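Local structure of solute-binding protein (Thermoactinomyces vulgaris, 2ZYO) at residues A[283-287]-A[300-304]; A[19-25]-A[49-55]; A[354-358]-A[391-396]; A[277-281]-A[349-353]; A[58-62]-A[78-82]. The protein binds maltotetraose and related cyclo- and maltodextrins outside the membrane and probably hands them to a sugar transporter. All blocks are in the same frame, centred on the assembly; numbering follows the deposited sequence.

Contact 1: residues A[283-287]-A[300-304]; sequences GWYLS and MQFLT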
# COMPACT_ATOMS: atom_id res chain seq x y z
N GLY A 283 6.74 5.96 -4.51
CA GLY A 283 7.83 6.92 -4.50
C GLY A 283 8.41 7.19 -5.88
O GLY A 283 8.03 6.55 -6.86
N TRP A 284 9.32 8.16 -5.93
CA TRP A 284 10.15 8.40 -7.10
C TRP A 284 11.44 7.62 -6.93
O TRP A 284 12.07 7.69 -5.87
CB TRP A 284 10.50 9.88 -7.24
CG TRP A 284 9.39 10.77 -7.70
CD1 TRP A 284 8.83 11.80 -7.01
CD2 TRP A 284 8.71 10.71 -8.96
NE1 TRP A 284 7.83 12.39 -7.75
CE2 TRP A 284 7.74 11.74 -8.96
CE3 TRP A 284 8.82 9.89 -10.09
CZ2 TRP A 284 6.89 11.97 -10.04
CZ3 TRP A 284 7.97 10.11 -11.17
CH2 TRP A 284 7.01 11.15 -11.13
N TYR A 285 11.84 6.89 -7.98
CA TYR A 285 13.09 6.13 -7.97
C TYR A 285 14.02 6.62 -9.07
O TYR A 285 13.58 7.27 -10.01
CB TYR A 285 12.81 4.62 -8.12
CG TYR A 285 11.64 4.16 -7.29
CD1 TYR A 285 11.60 4.39 -5.91
CD2 TYR A 285 10.56 3.51 -7.88
CE1 TYR A 285 10.52 3.98 -5.15
CE2 TYR A 285 9.47 3.10 -7.12
CZ TYR A 285 9.46 3.34 -5.75
OH TYR A 285 8.39 2.94 -4.99
N LEU A 286 15.30 6.32 -8.92
CA LEU A 286 16.33 6.78 -9.85
C LEU A 286 16.82 5.62 -10.71
O LEU A 286 17.39 4.65 -10.19
CB LEU A 286 17.49 7.41 -9.08
CG LEU A 286 18.70 7.95 -9.84
CD1 LEU A 286 18.31 9.00 -10.86
CD2 LEU A 286 19.73 8.51 -8.86
N SER A 287 16.60 5.73 -12.02
CA SER A 287 17.03 4.70 -12.95
C SER A 287 18.53 4.49 -12.89
O SER A 287 19.30 5.45 -12.84
CB SER A 287 16.63 5.07 -14.38
OG SER A 287 17.26 4.21 -15.32
N MET A 300 14.22 15.05 -7.93
CA MET A 300 13.42 14.19 -7.05
C MET A 300 13.04 14.90 -5.75
O MET A 300 11.91 14.78 -5.28
CB MET A 300 14.16 12.90 -6.75
CG MET A 300 13.32 11.90 -5.97
SD MET A 300 14.23 10.47 -5.36
CE MET A 300 14.56 9.60 -6.89
N GLN A 301 14.01 15.61 -5.17
CA GLN A 301 13.76 16.40 -3.96
C GLN A 301 12.78 17.54 -4.24
O GLN A 301 11.90 17.82 -3.42
CB GLN A 301 15.07 16.94 -3.39
CG GLN A 301 15.95 15.88 -2.77
CD GLN A 301 17.33 16.40 -2.44
OE1 GLN A 301 17.54 17.01 -1.39
NE2 GLN A 301 18.28 16.16 -3.34
N PHE A 302 12.94 18.19 -5.38
CA PHE A 302 12.06 19.29 -5.77
C PHE A 302 10.61 18.82 -5.90
O PHE A 302 9.68 19.53 -5.52
CB PHE A 302 12.55 19.95 -7.07
CG PHE A 302 11.84 21.23 -7.40
CD1 PHE A 302 12.33 22.45 -6.92
CD2 PHE A 302 10.69 21.22 -8.18
CE1 PHE A 302 11.67 23.64 -7.22
CE2 PHE A 302 10.02 22.41 -8.48
CZ PHE A 302 10.52 23.62 -8.00
N LEU A 303 10.44 17.60 -6.41
CA LEU A 303 9.11 17.03 -6.62
C LEU A 303 8.46 16.51 -5.34
O LEU A 303 7.27 16.20 -5.33
CB LEU A 303 9.16 15.90 -7.66
CG LEU A 303 9.60 16.23 -9.09
CD1 LEU A 303 9.73 14.95 -9.90
CD2 LEU A 303 8.64 17.19 -9.77
N THR A 304 9.25 16.41 -4.27
CA THR A 304 8.77 15.84 -3.01
C THR A 304 8.89 16.80 -1.82
O THR A 304 8.84 16.38 -0.66
CB THR A 304 9.48 14.51 -2.67
OG1 THR A 304 10.90 14.73 -2.60
CG2 THR A 304 9.19 13.45 -3.72
O HOH W 1 5.89 14.26 -6.86
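Strand residues 283-287 run past the C-terminal end of the helix that carries Met300, the backbones coming closest at Trp284 and Met300, whose CA atoms lie 6.6 Å apart. At this spacing side chains make the contact, and Trp284, whose CB faces the helix, supplies most of the strand's share. Leu303 covers one face of the indole with CD1, a CH-pi contact 4.1 Å from the centroid of the five-membered ring and 25° off its normal. At the rim, in the ring plane, Thr304 CG2 sits 3.7 Å from Trp284 CD1. Strand 278-287 belongs to the mixed sheet of a periplasmic-type binding protein, and helix 293-302 packs against that sheet here; Leu303 also touches Trp39 of helix 30-47. Met300 leaves the helix with CG anti to its own N (chi1 -174°), and the chain then folds at its last torsion, bringing CE to 3.3 Å from Trp284 O, while CG rests against Trp284 CB. The buried indole N-H is satisfied by a water in the ring plane, 2.8 Å from Trp284 NE1, which in turn donates to Leu303 O. Within the last turn, Thr304 OG1 donates back to Met300 O over 2.9 Å.

Contact 2: residues A[19-25]-A[49-55]; sequences DKLVVWE and IQVEVVP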
# COMPACT_ATOMS: atom_id res chain seq x y z
N ASP A 19 20.80 18.81 -20.38
CA ASP A 19 19.90 19.66 -21.15
C ASP A 19 18.46 19.34 -20.76
O ASP A 19 17.59 20.22 -20.77
CB ASP A 19 20.10 19.46 -22.65
CG ASP A 19 19.56 18.12 -23.15
OD1 ASP A 19 20.15 17.08 -22.80
OD2 ASP A 19 18.56 18.12 -23.88
N LYS A 20 18.23 18.08 -20.41
CA LYS A 20 16.91 17.59 -20.07
C LYS A 20 16.97 16.41 -19.11
O LYS A 20 17.93 15.63 -19.11
CB LYS A 20 16.12 17.21 -21.33
CG LYS A 20 16.51 15.88 -21.96
CD LYS A 20 15.72 15.59 -23.23
CE LYS A 20 14.28 15.22 -22.93
NZ LYS A 20 13.60 14.66 -24.13
N LEU A 21 15.94 16.30 -18.28
CA LEU A 21 15.71 15.12 -17.47
C LEU A 21 14.36 14.56 -17.87
O LEU A 21 13.47 15.31 -18.28
CB LEU A 21 15.73 15.48 -15.97
CG LEU A 21 17.09 15.94 -15.43
CD1 LEU A 21 16.93 16.60 -14.06
CD2 LEU A 21 18.10 14.79 -15.38
N VAL A 22 14.22 13.24 -17.79
CA VAL A 22 12.98 12.58 -18.19
C VAL A 22 12.31 11.94 -16.98
O VAL A 22 12.98 11.29 -16.16
CB VAL A 22 13.22 11.52 -19.30
CG1 VAL A 22 11.92 10.85 -19.73
CG2 VAL A 22 13.91 12.15 -20.52
N VAL A 23 11.00 12.13 -16.87
CA VAL A 23 10.21 11.61 -15.76
C VAL A 23 9.04 10.83 -16.35
O VAL A 23 8.36 11.32 -17.24
CB VAL A 23 9.68 12.77 -14.88
CG1 VAL A 23 8.70 12.26 -13.84
CG2 VAL A 23 10.83 13.50 -14.19
N TRP A 24 8.82 9.61 -15.86
CA TRP A 24 7.63 8.84 -16.23
C TRP A 24 6.59 8.92 -15.12
O TRP A 24 6.90 8.65 -13.96
CB TRP A 24 7.96 7.37 -16.51
CG TRP A 24 8.78 7.11 -17.74
CD1 TRP A 24 9.06 7.99 -18.75
CD2 TRP A 24 9.41 5.88 -18.10
NE1 TRP A 24 9.84 7.38 -19.71
CE2 TRP A 24 10.06 6.08 -19.33
CE3 TRP A 24 9.49 4.62 -17.49
CZ2 TRP A 24 10.78 5.07 -19.98
CZ3 TRP A 24 10.21 3.61 -18.13
CH2 TRP A 24 10.85 3.85 -19.36
N GLU A 25 5.37 9.29 -15.49
CA GLU A 25 4.28 9.43 -14.54
C GLU A 25 3.02 8.72 -15.03
O GLU A 25 2.81 8.57 -16.23
CB GLU A 25 4.00 10.91 -14.25
CG GLU A 25 2.90 11.20 -13.22
CD GLU A 25 3.19 10.59 -11.85
OE1 GLU A 25 3.63 11.33 -10.95
OE2 GLU A 25 2.98 9.37 -11.68
N ILE A 49 16.61 23.64 -16.92
CA ILE A 49 16.73 22.26 -17.39
C ILE A 49 15.35 21.78 -17.84
O ILE A 49 14.39 21.84 -17.08
CB ILE A 49 17.26 21.33 -16.27
CG1 ILE A 49 18.67 21.78 -15.84
CG2 ILE A 49 17.26 19.86 -16.73
CD1 ILE A 49 19.09 21.27 -14.47
N GLN A 50 15.26 21.32 -19.09
CA GLN A 50 14.01 20.75 -19.59
C GLN A 50 13.66 19.52 -18.77
O GLN A 50 14.52 18.69 -18.48
CB GLN A 50 14.15 20.36 -21.07
CG GLN A 50 12.86 19.81 -21.68
CD GLN A 50 13.09 19.00 -22.95
OE1 GLN A 50 14.13 19.12 -23.61
NE2 GLN A 50 12.12 18.17 -23.30
N VAL A 51 12.39 19.40 -18.38
CA VAL A 51 11.92 18.16 -17.76
C VAL A 51 10.74 17.62 -18.57
O VAL A 51 9.66 18.22 -18.58
CB VAL A 51 11.55 18.32 -16.27
CG1 VAL A 51 11.10 16.98 -15.70
CG2 VAL A 51 12.73 18.85 -15.47
N GLU A 52 10.98 16.51 -19.26
CA GLU A 52 9.96 15.86 -20.05
C GLU A 52 9.21 14.84 -19.20
O GLU A 52 9.80 13.90 -18.68
CB GLU A 52 10.57 15.17 -21.27
CG GLU A 52 9.54 14.59 -22.23
CD GLU A 52 10.13 13.69 -23.30
OE1 GLU A 52 11.31 13.27 -23.17
OE2 GLU A 52 9.41 13.38 -24.28
N VAL A 53 7.90 15.05 -19.06
CA VAL A 53 7.04 14.13 -18.34
C VAL A 53 6.29 13.27 -19.35
O VAL A 53 5.49 13.78 -20.13
CB VAL A 53 6.05 14.86 -17.42
CG1 VAL A 53 5.20 13.87 -16.64
CG2 VAL A 53 6.79 15.78 -16.46
N VAL A 54 6.58 11.97 -19.33
CA VAL A 54 6.02 11.01 -20.27
C VAL A 54 4.97 10.15 -19.56
O VAL A 54 5.24 9.63 -18.48
CB VAL A 54 7.12 10.09 -20.87
CG1 VAL A 54 6.55 9.14 -21.92
CG2 VAL A 54 8.25 10.93 -21.47
N PRO A 55 3.76 10.03 -20.15
CA PRO A 55 2.74 9.17 -19.56
C PRO A 55 3.06 7.68 -19.69
O PRO A 55 3.11 7.15 -20.81
CB PRO A 55 1.48 9.52 -20.36
CG PRO A 55 1.99 9.99 -21.68
CD PRO A 55 3.28 10.70 -21.37
O HOH W 2 16.62 19.99 -24.21
O HOH W 3 14.13 17.29 -26.08
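Lys20 lies alongside Gln50, its CB 3.6 Å from Gln50 OE1, and continues past it to Glu52. These residues belong to a right-handed beta-alpha-beta unit, strand 20-25, helix 30-47 and strand 50-55, whose two strands run parallel with axes 4.6 Å apart and 21° between their directions. Five backbone hydrogen bonds tie Leu21, Val23 and Glu25 to Gln50, Glu52 and Val54 in the alternating pattern of parallel strands; Val23 N to Glu52 O, at 2.8 Å and 169°, is nearly straight. Gln50 N adds a bond to Asp19 O at the N-terminal end of the strand pair. On the face bearing Leu21, Val23 and Val51, the valines meet through Val23 CG2 and Val51 CG1 at 3.8 Å, and Leu299 of helix 293-302 touches all three residues. On the other face Trp24 lies beside Val54, its CD1 3.6 Å from Val54 CB, with helix 61-71 packed against the indole. The same face becomes polar toward the start of the strands, where one water joins Asp19 OD2 to Gln50 OE1. The lysine chain bends at chi3 (-73°) and ends in a salt bridge, Lys20 NZ meeting Glu52 OE1 at 2.8 Å from above the carboxylate plane.

Contact 3: residues A[354-358]-A[391-396]; sequences PEMGV and KIQTMK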
# COMPACT_ATOMS: atom_id res chain seq x y z
N PRO A 354 11.57 -10.00 -3.66
CA PRO A 354 10.92 -10.69 -4.79
C PRO A 354 10.05 -11.87 -4.36
O PRO A 354 9.02 -12.13 -4.98
CB PRO A 354 12.10 -11.17 -5.63
CG PRO A 354 13.20 -10.22 -5.32
CD PRO A 354 13.03 -9.91 -3.86
N GLU A 355 10.46 -12.56 -3.30
CA GLU A 355 9.75 -13.74 -2.81
C GLU A 355 8.32 -13.48 -2.35
O GLU A 355 7.49 -14.39 -2.35
CB GLU A 355 10.56 -14.41 -1.69
CG GLU A 355 11.84 -15.07 -2.18
CD GLU A 355 13.01 -14.10 -2.34
OE1 GLU A 355 12.91 -12.94 -1.90
OE2 GLU A 355 14.03 -14.52 -2.92
N MET A 356 8.01 -12.24 -1.97
CA MET A 356 6.64 -11.88 -1.58
C MET A 356 5.66 -12.08 -2.74
O MET A 356 4.49 -12.38 -2.52
CB MET A 356 6.57 -10.45 -1.05
CG MET A 356 5.22 -10.08 -0.44
SD MET A 356 4.81 -11.07 1.01
CE MET A 356 3.07 -10.73 1.20
N GLY A 357 6.15 -11.92 -3.97
CA GLY A 357 5.33 -12.07 -5.17
C GLY A 357 4.59 -13.39 -5.28
O GLY A 357 3.47 -13.43 -5.80
N VAL A 358 5.20 -14.46 -4.77
CA VAL A 358 4.60 -15.79 -4.86
C VAL A 358 3.89 -16.21 -3.56
O VAL A 358 3.41 -17.34 -3.45
CB VAL A 358 5.63 -16.87 -5.28
CG1 VAL A 358 6.17 -16.58 -6.68
CG2 VAL A 358 6.77 -16.98 -4.27
N LYS A 391 7.74 -22.52 -4.75
CA LYS A 391 7.70 -21.42 -5.72
C LYS A 391 8.87 -20.46 -5.59
O LYS A 391 9.31 -19.87 -6.59
CB LYS A 391 6.37 -20.65 -5.61
CG LYS A 391 5.15 -21.38 -6.18
CD LYS A 391 5.12 -21.38 -7.71
CE LYS A 391 4.64 -20.04 -8.27
NZ LYS A 391 4.48 -20.08 -9.75
N ILE A 392 9.38 -20.30 -4.37
CA ILE A 392 10.52 -19.41 -4.09
C ILE A 392 11.81 -19.90 -4.76
O ILE A 392 12.60 -19.10 -5.26
CB ILE A 392 10.70 -19.20 -2.56
CG1 ILE A 392 9.68 -18.18 -2.05
CG2 ILE A 392 12.13 -18.76 -2.21
CD1 ILE A 392 9.47 -18.18 -0.54
N GLN A 393 12.00 -21.22 -4.78
CA GLN A 393 13.20 -21.83 -5.37
C GLN A 393 13.06 -22.09 -6.88
O GLN A 393 14.02 -22.47 -7.54
CB GLN A 393 13.55 -23.12 -4.62
CG GLN A 393 14.97 -23.64 -4.86
CD GLN A 393 16.04 -22.77 -4.24
OE1 GLN A 393 16.96 -22.31 -4.93
NE2 GLN A 393 15.94 -22.53 -2.94
N THR A 394 11.85 -21.87 -7.41
CA THR A 394 11.53 -22.23 -8.79
C THR A 394 12.22 -21.35 -9.85
O THR A 394 13.29 -21.72 -10.36
CB THR A 394 9.99 -22.28 -9.02
OG1 THR A 394 9.39 -23.14 -8.05
CG2 THR A 394 9.65 -22.81 -10.41
N MET A 395 11.62 -20.21 -10.18
CA MET A 395 12.09 -19.36 -11.28
C MET A 395 12.94 -18.19 -10.82
O MET A 395 13.52 -17.47 -11.64
CB MET A 395 10.90 -18.84 -12.10
CG MET A 395 10.09 -19.92 -12.80
SD MET A 395 8.46 -19.34 -13.32
CE MET A 395 7.60 -19.27 -11.75
N LYS A 396 13.02 -18.00 -9.50
CA LYS A 396 13.69 -16.85 -8.92
C LYS A 396 15.21 -16.98 -8.90
O LYS A 396 15.75 -18.07 -8.69
CB LYS A 396 13.17 -16.59 -7.50
CG LYS A 396 11.71 -16.18 -7.46
CD LYS A 396 11.23 -15.92 -6.05
CE LYS A 396 9.75 -15.60 -6.02
NZ LYS A 396 9.43 -14.30 -6.69
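Val358 and Glu355 make the apolar part of this contact, which packs the turn before helix 360-371 against the C-terminal end of helix 377-394. The backbones approach to 5.9 Å between the CA atoms of Glu355 and Ile392. Val358 points its CB at the helix and divides its branches: CG2 lies 3.9 Å from Ile392 CG1 and also touches Lys396 CE, which CG1 meets as well, and CB packs on Lys391 CB. Glu355 contributes its methylene carbons. With CG anti to the carbonyl carbon (chi1 -69°), it lays CG across the Ile392 side chain at about a right angle, 3.7 Å from Ile392 CG2.

The polar part consists of one bond. Lys396, beyond the helix, stretches its aliphatic chain between Glu355 and Val358, with CE 3.7 Å from Glu355 CA, then turns at chi4 (-67°) to place NZ 2.8 Å from Pro354 O. The ammonium comes from above the carbonyl plane, 66° out of it, while Gly357 N approaches the same oxygen from the opposite face, 3.0 Å from Pro354 O, within the helical turn.

The carboxylate of Glu355 is not a direct partner, since Glu355 OE2 stays 6.0 Å from Lys396 NZ, though its charge may still modestly favour the ammonium. Lys396 thus contributes both apolar packing along its chain and a charged donor at its tip, joining the C-terminal tail to the 354-357 turn.

Contact 4: residues A[277-281]-A[349-353]; sequences TFIGV and PMPSI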
# COMPACT_ATOMS: atom_id res chain seq x y z
N THR A 277 -1.81 -2.60 9.96
CA THR A 277 -2.15 -2.88 8.58
C THR A 277 -0.90 -2.81 7.71
O THR A 277 0.13 -2.28 8.13
CB THR A 277 -3.17 -1.86 8.05
OG1 THR A 277 -2.70 -0.54 8.32
CG2 THR A 277 -4.52 -2.05 8.72
N PHE A 278 -1.00 -3.36 6.50
CA PHE A 278 0.01 -3.10 5.49
C PHE A 278 -0.10 -1.64 5.05
O PHE A 278 -1.19 -1.09 4.97
CB PHE A 278 -0.20 -3.99 4.26
CG PHE A 278 0.33 -5.39 4.41
CD1 PHE A 278 1.59 -5.63 4.96
CD2 PHE A 278 -0.42 -6.47 3.97
CE1 PHE A 278 2.08 -6.93 5.07
CE2 PHE A 278 0.06 -7.78 4.08
CZ PHE A 278 1.32 -8.00 4.63
N ILE A 279 1.05 -1.02 4.77
CA ILE A 279 1.05 0.25 4.06
C ILE A 279 1.73 0.08 2.70
O ILE A 279 2.65 -0.72 2.56
CB ILE A 279 1.69 1.41 4.88
CG1 ILE A 279 3.15 1.10 5.22
CG2 ILE A 279 0.87 1.68 6.15
CD1 ILE A 279 4.01 2.34 5.42
N GLY A 280 1.23 0.81 1.71
CA GLY A 280 1.84 0.84 0.39
C GLY A 280 2.34 2.25 0.13
O GLY A 280 1.62 3.22 0.36
N VAL A 281 3.58 2.35 -0.34
CA VAL A 281 4.19 3.65 -0.61
C VAL A 281 4.52 3.76 -2.09
O VAL A 281 5.13 2.85 -2.67
CB VAL A 281 5.48 3.86 0.24
CG1 VAL A 281 6.16 5.18 -0.12
CG2 VAL A 281 5.15 3.83 1.73
N PRO A 349 5.31 -1.63 6.26
CA PRO A 349 5.41 -1.73 4.81
C PRO A 349 5.19 -3.15 4.31
O PRO A 349 5.67 -4.10 4.92
CB PRO A 349 6.85 -1.29 4.52
CG PRO A 349 7.28 -0.53 5.74
CD PRO A 349 6.59 -1.22 6.87
N MET A 350 4.44 -3.29 3.21
CA MET A 350 4.36 -4.58 2.53
C MET A 350 5.78 -5.02 2.19
O MET A 350 6.59 -4.21 1.73
CB MET A 350 3.55 -4.47 1.25
CG MET A 350 2.05 -4.57 1.46
SD MET A 350 1.14 -4.50 -0.09
CE MET A 350 1.47 -2.82 -0.58
N PRO A 351 6.10 -6.31 2.45
CA PRO A 351 7.42 -6.83 2.07
C PRO A 351 7.73 -6.54 0.61
O PRO A 351 6.85 -6.69 -0.25
CB PRO A 351 7.26 -8.33 2.30
CG PRO A 351 6.25 -8.43 3.40
CD PRO A 351 5.27 -7.33 3.11
N SER A 352 8.95 -6.10 0.34
CA SER A 352 9.35 -5.69 -1.00
C SER A 352 10.32 -6.67 -1.67
O SER A 352 10.72 -6.46 -2.82
CB SER A 352 9.96 -4.28 -0.97
OG SER A 352 11.09 -4.24 -0.12
N ILE A 353 10.70 -7.73 -0.96
CA ILE A 353 11.57 -8.76 -1.53
C ILE A 353 10.84 -9.53 -2.63
O ILE A 353 9.61 -9.68 -2.57
CB ILE A 353 12.15 -9.72 -0.44
CG1 ILE A 353 11.05 -10.53 0.24
CG2 ILE A 353 12.98 -8.93 0.57
CD1 ILE A 353 11.57 -11.74 1.02
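Met350 runs across the face of Phe278, its side chain at about a right angle to that of the phenylalanine. Phe278 lies on strand 278-287 of the large mixed sheet, which pairs in parallel with the short strand 348-349; Met350 is the first residue after that strand. Ile279 and Pro349 form the bridge, their CA atoms 4.8 Å apart. Beyond it, Met350 N donates to Ile279 O over 3.2 Å, with the N-H nearly straight at 167° and lying in the carbonyl plane.

From there the methionine can be followed outward. CB stays near that same Ile279 O. CG, set anti to the carbonyl carbon (chi1 -83°), drops onto the aromatic ring, 3.5 Å from Phe278 CG; it makes a CH-pi contact 3.9 Å from the ring centroid and 28° off the normal. SD is farther out, in an oblique Met-aromatic contact 5.1 Å from the centroid. The chain then bends at chi3, and CE comes back to the strand at Gly280, whose lack of a side chain lets the methyl lie against the backbone.

The ring also meets Pro351 through CE1, and Tyr178 stacks on Phe278. Met350 comes within about 4 Å of a bound glucose unit, so this packing forms part of the surroundings of the maltotetraose site. His82 NE2 is hydrogen-bonded to Met350 O. On the bridge itself, Ile279 CG1 presses against the proline backbone, 3.6 Å from Pro349 N.

Contact 5: residues A[58-62]-A[78-82]; sequences LLKQQ and VTWPH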
# COMPACT_ATOMS: atom_id res chain seq x y z
N LEU A 58 1.79 3.13 -14.01
CA LEU A 58 2.63 2.72 -12.89
C LEU A 58 3.13 1.28 -13.00
O LEU A 58 4.33 1.04 -12.88
CB LEU A 58 1.88 2.92 -11.56
CG LEU A 58 2.14 4.17 -10.71
CD1 LEU A 58 2.54 5.40 -11.51
CD2 LEU A 58 0.91 4.45 -9.85
N LEU A 59 2.22 0.35 -13.24
CA LEU A 59 2.57 -1.07 -13.27
C LEU A 59 3.19 -1.54 -14.59
O LEU A 59 3.46 -2.72 -14.77
CB LEU A 59 1.37 -1.94 -12.88
CG LEU A 59 0.85 -1.78 -11.44
CD1 LEU A 59 -0.35 -2.68 -11.20
CD2 LEU A 59 1.94 -2.04 -10.40
N LYS A 60 3.41 -0.59 -15.51
CA LYS A 60 4.10 -0.88 -16.77
C LYS A 60 5.51 -0.29 -16.81
O LYS A 60 6.30 -0.63 -17.69
CB LYS A 60 3.28 -0.35 -17.95
CG LYS A 60 2.00 -1.13 -18.20
CD LYS A 60 1.42 -0.80 -19.55
CE LYS A 60 0.11 -1.53 -19.78
NZ LYS A 60 0.29 -3.00 -19.89
N GLN A 61 5.82 0.58 -15.85
CA GLN A 61 7.09 1.31 -15.85
C GLN A 61 8.32 0.42 -15.67
O GLN A 61 9.34 0.64 -16.31
CB GLN A 61 7.07 2.43 -14.81
CG GLN A 61 6.21 3.61 -15.20
CD GLN A 61 6.49 4.86 -14.38
OE1 GLN A 61 7.58 5.02 -13.82
NE2 GLN A 61 5.51 5.75 -14.32
N GLN A 62 8.21 -0.57 -14.78
CA GLN A 62 9.33 -1.47 -14.51
C GLN A 62 9.71 -2.26 -15.77
O GLN A 62 10.89 -2.34 -16.12
CB GLN A 62 8.99 -2.40 -13.34
CG GLN A 62 10.21 -2.94 -12.61
CD GLN A 62 9.89 -3.58 -11.27
OE1 GLN A 62 8.93 -3.21 -10.59
NE2 GLN A 62 10.72 -4.53 -10.87
N VAL A 78 11.51 7.38 -12.22
CA VAL A 78 10.39 6.46 -12.44
C VAL A 78 9.61 6.29 -11.14
O VAL A 78 10.07 6.71 -10.08
CB VAL A 78 10.87 5.08 -12.96
CG1 VAL A 78 11.45 5.21 -14.37
CG2 VAL A 78 11.90 4.47 -12.01
N THR A 79 8.43 5.68 -11.24
CA THR A 79 7.57 5.51 -10.08
C THR A 79 6.67 4.28 -10.17
O THR A 79 6.13 3.98 -11.23
CB THR A 79 6.72 6.79 -9.80
OG1 THR A 79 5.92 6.61 -8.64
CG2 THR A 79 5.84 7.15 -10.99
N TRP A 80 6.56 3.56 -9.05
CA TRP A 80 5.64 2.42 -8.90
C TRP A 80 5.48 2.08 -7.41
O TRP A 80 6.31 2.49 -6.60
CB TRP A 80 6.09 1.20 -9.71
CG TRP A 80 7.51 0.74 -9.49
CD1 TRP A 80 7.99 0.05 -8.42
CD2 TRP A 80 8.61 0.91 -10.39
NE1 TRP A 80 9.33 -0.21 -8.59
CE2 TRP A 80 9.74 0.32 -9.79
CE3 TRP A 80 8.75 1.53 -11.64
CZ2 TRP A 80 11.00 0.31 -10.40
CZ3 TRP A 80 10.00 1.51 -12.25
CH2 TRP A 80 11.11 0.91 -11.63
N PRO A 81 4.41 1.34 -7.05
CA PRO A 81 4.26 0.87 -5.67
C PRO A 81 5.50 0.12 -5.17
O PRO A 81 6.09 -0.67 -5.92
CB PRO A 81 3.05 -0.06 -5.75
CG PRO A 81 2.25 0.48 -6.88
CD PRO A 81 3.26 0.94 -7.89
N HIS A 82 5.88 0.36 -3.92
CA HIS A 82 7.16 -0.10 -3.36
C HIS A 82 7.31 -1.61 -3.23
O HIS A 82 8.42 -2.11 -3.07
CB HIS A 82 7.39 0.54 -1.99
CG HIS A 82 6.78 -0.24 -0.86
ND1 HIS A 82 5.46 -0.10 -0.50
CD2 HIS A 82 7.31 -1.16 -0.02
CE1 HIS A 82 5.20 -0.91 0.51
NE2 HIS A 82 6.30 -1.56 0.82
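Leu58, at the head of the first segment, meets Thr79 and Trp80: its CD1 packs 3.8 Å from Thr79 CG2, and its carbonyl oxygen lies against Trp80 CB. Leu59 starts away from the strand but returns through CD2, which touches Pro81 CD at 4.1 Å. Two residues later, Gln61 begins helix 61-71 and directs its CB toward strand 77-81. Its extended chain carries the amide to the strand backbone, where Thr79 N donates to Gln61 OE1 over 2.8 Å at 169°. The other end of this buried amide is used too, Gln61 NE2 being bonded to Val56 O, which should fix its rotation. Gln61 CB meanwhile sits at the edge of the Trp80 indole, 3.7 Å from Trp80 CE3.

Gln62 takes the face of that ring. Its CB stands almost directly above the six-membered ring, 4.2 Å from the centroid and 8° off the normal, and with CG anti to the backbone N the chain extends over the indole until OE1 lies 3.6 Å from Trp80 NE1, above the ring and not hydrogen-bonded to it. The amide and ring planes are 23° apart.

Helix 61-71 is the crossover helix between strand 50-55 and strand 77-81, a beta-alpha-beta connection. Its start and the strand are therefore joined by one hydrogen bond, from a backbone N-H to a side-chain amide oxygen, while the Trp80 ring is packed by Gln62 over one face and also meets the Tyr285 ring, whose OH bonds to Trp80 O.

Contacts 1, 2 and 5 form one packed block. Trp284 of contact 1 reaches contact 2, its CH2 3.4 Å from Val23 CG1, and Tyr285 joins contact 5 through Tyr285 OH and Trp80 O, 2.7 Å apart. Contact 2 meets contact 5 where Trp24 O lies 3.2 Å from Gln61 NE2. Strand 278-287 continues from contact 1 into contact 4, which His82 ties to contact 5: Met350 O is 2.8 Å from His82 NE2. Contact 3 touches contact 4 where Met356 CG packs on Pro351 O. A glucose unit of the bound maltotetraose lies about 4 Å from the Met350 side chain, about 6 Å from that of Pro81 and about 10 Å from that of Val358.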